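Manganese-binding protein (Chlamydia trachomatis, PDB 6NSI) binds iron, manganese and nickel ions, with a preference for ferrous iron, and delivers them to the membrane permease of the YtgABCD ABC importer. Local coordinates at residues A[7-10]-A[11-15]; A[131-134]-A[135-139]. All blocks are in the same frame, centred on the assembly; numbering follows the deposited sequence.

From the N terminus, strand 3-6 of the parallel sheet runs into contact 1 (7-10 with 11-15), where the chain turns into helix 9-19 on its way to strand 24-27. Contact 2 (131-134 with 135-139) follows much later, in the early turns of helix 129-154. Each contact joins consecutive residues of one continuous stretch, so neither closes a long loop, and the two lie in series without nesting or crossing. The centres of contact 1 and contact 2 are about 16 Å apart, and the nearest atoms of contact 1 and contact 2 are about 5 Å apart, without touching. The end of helix 9-19 reaches the side of contact 2. Helix 107-124 packs against both.

Contact 1 (A[7-10]-A[11-15]); sequences MNRM and ICDCV
Arg9 and Asp13, one helical turn apart, form an i to i+4 salt bridge on the first turn of helix 9-19, while Asn8 caps that turn and Ile11 lies against the cap. The Arg9 chain folds back through bends at chi2 (-70°) and chi3, which bring NE to 2.8 Å from Asp13 OD1. NE meets OD1 on the syn side, somewhat out of the carboxylate plane, while OD1 lies in the guanidinium plane, at its edge; the two planes are turned 56° from each other. Arg9 NH2 adds weak bonds, at 3.1 Å to Asp13 OD2 and 3.4 Å to Asp13 OD1. The pair is held from outside as well: Arg9 NH1 bridges to Asp30 and NH2 donates to Asp264 O, which should fix the guanidinium's rotation, while Asp13 OD2 accepts from Tyr266 N.

At the N-cap, Asn8 OD1 accepts from Ile11 N at 3.0 Å, and Asn8 O takes Cys12 N at 2.8 Å. The Ile11 and Asn8 side chains cross at about a right angle, with Ile11 CD1 3.8 Å from Asn8 ND2.

The side chain of Met10 lies about 8 Å from the bound iron. Residues 7-15 open the helix of the beta-alpha-beta unit of strands 3-6 and 24-27: Ile11 and Cys12 rest on Ser6, Arg9 and Cys12 face Val27, and Ile11 and Cys14 pack against Trp110 of helix 107-124.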
# COMPACT_ATOMS: atom_id res chain seq x y z
N MET A 7 -10.25 -8.75 -0.58
CA MET A 7 -10.24 -8.09 -1.89
C MET A 7 -8.89 -8.25 -2.60
O MET A 7 -8.85 -8.45 -3.82
CB MET A 7 -10.60 -6.62 -1.74
CG MET A 7 -12.11 -6.37 -1.66
SD MET A 7 -12.99 -7.01 -3.11
CE MET A 7 -12.13 -6.16 -4.43
N ASN A 8 -7.78 -8.18 -1.86
CA ASN A 8 -6.44 -8.16 -2.46
C ASN A 8 -5.46 -8.89 -1.54
O ASN A 8 -5.82 -9.34 -0.44
CB ASN A 8 -6.00 -6.72 -2.75
CG ASN A 8 -5.90 -5.87 -1.48
OD1 ASN A 8 -5.18 -6.21 -0.52
ND2 ASN A 8 -6.60 -4.74 -1.47
N ARG A 9 -4.19 -9.00 -1.98
CA ARG A 9 -3.22 -9.81 -1.25
C ARG A 9 -2.66 -9.10 -0.03
O ARG A 9 -2.24 -9.76 0.94
CB ARG A 9 -2.07 -10.23 -2.16
CG ARG A 9 -2.45 -11.33 -3.13
CD ARG A 9 -2.67 -12.65 -2.41
NE ARG A 9 -1.48 -13.09 -1.69
CZ ARG A 9 -0.39 -13.57 -2.27
NH1 ARG A 9 -0.34 -13.68 -3.59
NH2 ARG A 9 0.65 -13.94 -1.54
N MET A 10 -2.63 -7.77 -0.05
CA MET A 10 -2.17 -7.03 1.12
C MET A 10 -3.08 -7.30 2.31
O MET A 10 -2.62 -7.42 3.45
CB MET A 10 -2.11 -5.54 0.78
CG MET A 10 -1.12 -5.25 -0.35
SD MET A 10 -1.84 -5.39 -2.02
CE MET A 10 -2.77 -3.85 -2.07
N ILE A 11 -4.39 -7.45 2.05
CA ILE A 11 -5.32 -7.89 3.07
C ILE A 11 -5.22 -9.40 3.28
O ILE A 11 -5.10 -9.87 4.42
CB ILE A 11 -6.75 -7.47 2.71
CG1 ILE A 11 -6.86 -5.95 2.72
CG2 ILE A 11 -7.75 -8.08 3.67
CD1 ILE A 11 -8.05 -5.45 1.97
N CYS A 12 -5.24 -10.18 2.20
CA CYS A 12 -5.40 -11.63 2.33
C CYS A 12 -4.28 -12.27 3.13
O CYS A 12 -4.52 -13.19 3.92
CB CYS A 12 -5.48 -12.29 0.95
SG CYS A 12 -6.11 -14.01 1.07
N ASP A 13 -3.05 -11.82 2.94
CA ASP A 13 -1.93 -12.47 3.62
C ASP A 13 -1.94 -12.22 5.11
O ASP A 13 -1.37 -13.01 5.87
CB ASP A 13 -0.61 -12.03 3.02
CG ASP A 13 -0.46 -12.48 1.57
OD1 ASP A 13 -1.33 -13.24 1.08
OD2 ASP A 13 0.52 -12.07 0.93
N CYS A 14 -2.58 -11.13 5.55
CA CYS A 14 -2.72 -10.89 6.99
C CYS A 14 -3.89 -11.69 7.56
O CYS A 14 -3.77 -12.28 8.64
CB CYS A 14 -2.90 -9.40 7.26
SG CYS A 14 -1.51 -8.34 6.62
N VAL A 15 -5.03 -11.72 6.85
CA VAL A 15 -6.17 -12.53 7.30
C VAL A 15 -5.75 -13.98 7.46
O VAL A 15 -6.05 -14.63 8.48
CB VAL A 15 -7.35 -12.40 6.32
CG1 VAL A 15 -8.47 -13.35 6.71
CG2 VAL A 15 -7.89 -10.97 6.30

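Contact 2 (A[131-134]-A[135-139]); sequences DFQK and NADQI
A chi1 of -171° and a bend at chi2 (54°) send the Gln133 chain forward along the helix toward Asp137, whose own CG stands beside its backbone N. The result is an i to i+4 side-chain hydrogen bond on helix 129-154, the long helix whose early turns lie against helices 9-19 and 107-124. Gln133 NE2 donates to Asp137 OD1 at 2.7 Å, with a moderately bent N-H...O angle of 144°. The acceptor lies close to the amide plane, whereas NE2 approaches OD1 from above the carboxylate plane. The same two residues are joined through the backbone, Asp137 N to Gln133 O at 2.8 Å, so side chain and main chain span the turn together.

One step round, Asn135 folds its amide over the preceding turn, and its CG comes to 3.1 Å from Asp131 O, which already accepts from Asn135 N. Asn135 ND2 donates to Ile18 O of helix 9-19, the strongest polar partner of this amide. Phe132 and Ala136 share the buried side, where Phe132 packs on Ile18 and Leu121 and Ala136 on Ala118. Next to the Gln133-Asp137 bond, Ala136 CB lies 3.8 Å from Gln133 NE2.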
# COMPACT_ATOMS: atom_id res chain seq x y z
N ASP A 131 -7.51 -19.47 19.03
CA ASP A 131 -6.46 -19.65 18.03
C ASP A 131 -6.28 -18.39 17.19
O ASP A 131 -5.15 -17.96 16.92
CB ASP A 131 -6.78 -20.85 17.14
CG ASP A 131 -6.09 -22.12 17.62
OD1 ASP A 131 -5.88 -23.03 16.79
OD2 ASP A 131 -5.77 -22.20 18.83
N PHE A 132 -7.40 -17.76 16.80
CA PHE A 132 -7.33 -16.52 16.05
C PHE A 132 -6.52 -15.47 16.79
O PHE A 132 -5.67 -14.79 16.20
CB PHE A 132 -8.75 -15.99 15.79
CG PHE A 132 -9.45 -16.68 14.66
CD1 PHE A 132 -8.91 -17.82 14.07
CD2 PHE A 132 -10.66 -16.19 14.19
CE1 PHE A 132 -9.56 -18.46 13.03
CE2 PHE A 132 -11.32 -16.82 13.15
CZ PHE A 132 -10.77 -17.96 12.56
N GLN A 133 -6.76 -15.33 18.10
CA GLN A 133 -6.11 -14.28 18.86
C GLN A 133 -4.63 -14.56 19.03
O GLN A 133 -3.80 -13.65 18.88
CB GLN A 133 -6.80 -14.12 20.21
CG GLN A 133 -6.33 -12.90 20.98
CD GLN A 133 -6.46 -11.63 20.17
OE1 GLN A 133 -7.57 -11.20 19.84
NE2 GLN A 133 -5.32 -11.02 19.84
N LYS A 134 -4.28 -15.82 19.33
CA LYS A 134 -2.88 -16.23 19.41
C LYS A 134 -2.10 -15.83 18.16
O LYS A 134 -1.02 -15.23 18.24
CB LYS A 134 -2.79 -17.74 19.62
CG LYS A 134 -1.60 -18.19 20.47
CD LYS A 134 -1.47 -17.33 21.72
CE LYS A 134 -0.91 -18.12 22.90
NZ LYS A 134 -0.24 -17.25 23.90
N ASN A 135 -2.64 -16.17 16.99
CA ASN A 135 -1.97 -15.86 15.73
C ASN A 135 -1.93 -14.36 15.47
O ASN A 135 -0.94 -13.85 14.93
CB ASN A 135 -2.67 -16.57 14.57
CG ASN A 135 -2.88 -18.04 14.84
OD1 ASN A 135 -2.31 -18.59 15.79
ND2 ASN A 135 -3.70 -18.68 14.02
N ALA A 136 -3.01 -13.66 15.81
CA ALA A 136 -3.04 -12.21 15.73
C ALA A 136 -1.93 -11.60 16.57
O ALA A 136 -1.16 -10.75 16.10
CB ALA A 136 -4.41 -11.69 16.18
N ASP A 137 -1.83 -12.02 17.83
CA ASP A 137 -0.76 -11.56 18.70
C ASP A 137 0.60 -11.75 18.04
O ASP A 137 1.46 -10.87 18.09
CB ASP A 137 -0.80 -12.31 20.03
CG ASP A 137 -2.04 -12.01 20.83
OD1 ASP A 137 -2.70 -10.99 20.52
OD2 ASP A 137 -2.34 -12.78 21.77
N GLN A 138 0.80 -12.90 17.40
CA GLN A 138 2.09 -13.18 16.78
C GLN A 138 2.35 -12.25 15.60
O GLN A 138 3.40 -11.60 15.55
CB GLN A 138 2.17 -14.65 16.36
CG GLN A 138 3.58 -15.11 16.05
CD GLN A 138 4.61 -14.64 17.08
OE1 GLN A 138 4.35 -14.67 18.29
NE2 GLN A 138 5.78 -14.23 16.61
N ILE A 139 1.42 -12.16 14.65
CA ILE A 139 1.70 -11.35 13.47
C ILE A 139 1.80 -9.88 13.83
O ILE A 139 2.65 -9.15 13.30
CB ILE A 139 0.66 -11.61 12.35
CG1 ILE A 139 1.07 -10.86 11.07
CG2 ILE A 139 -0.75 -11.24 12.79
CD1 ILE A 139 2.54 -11.10 10.70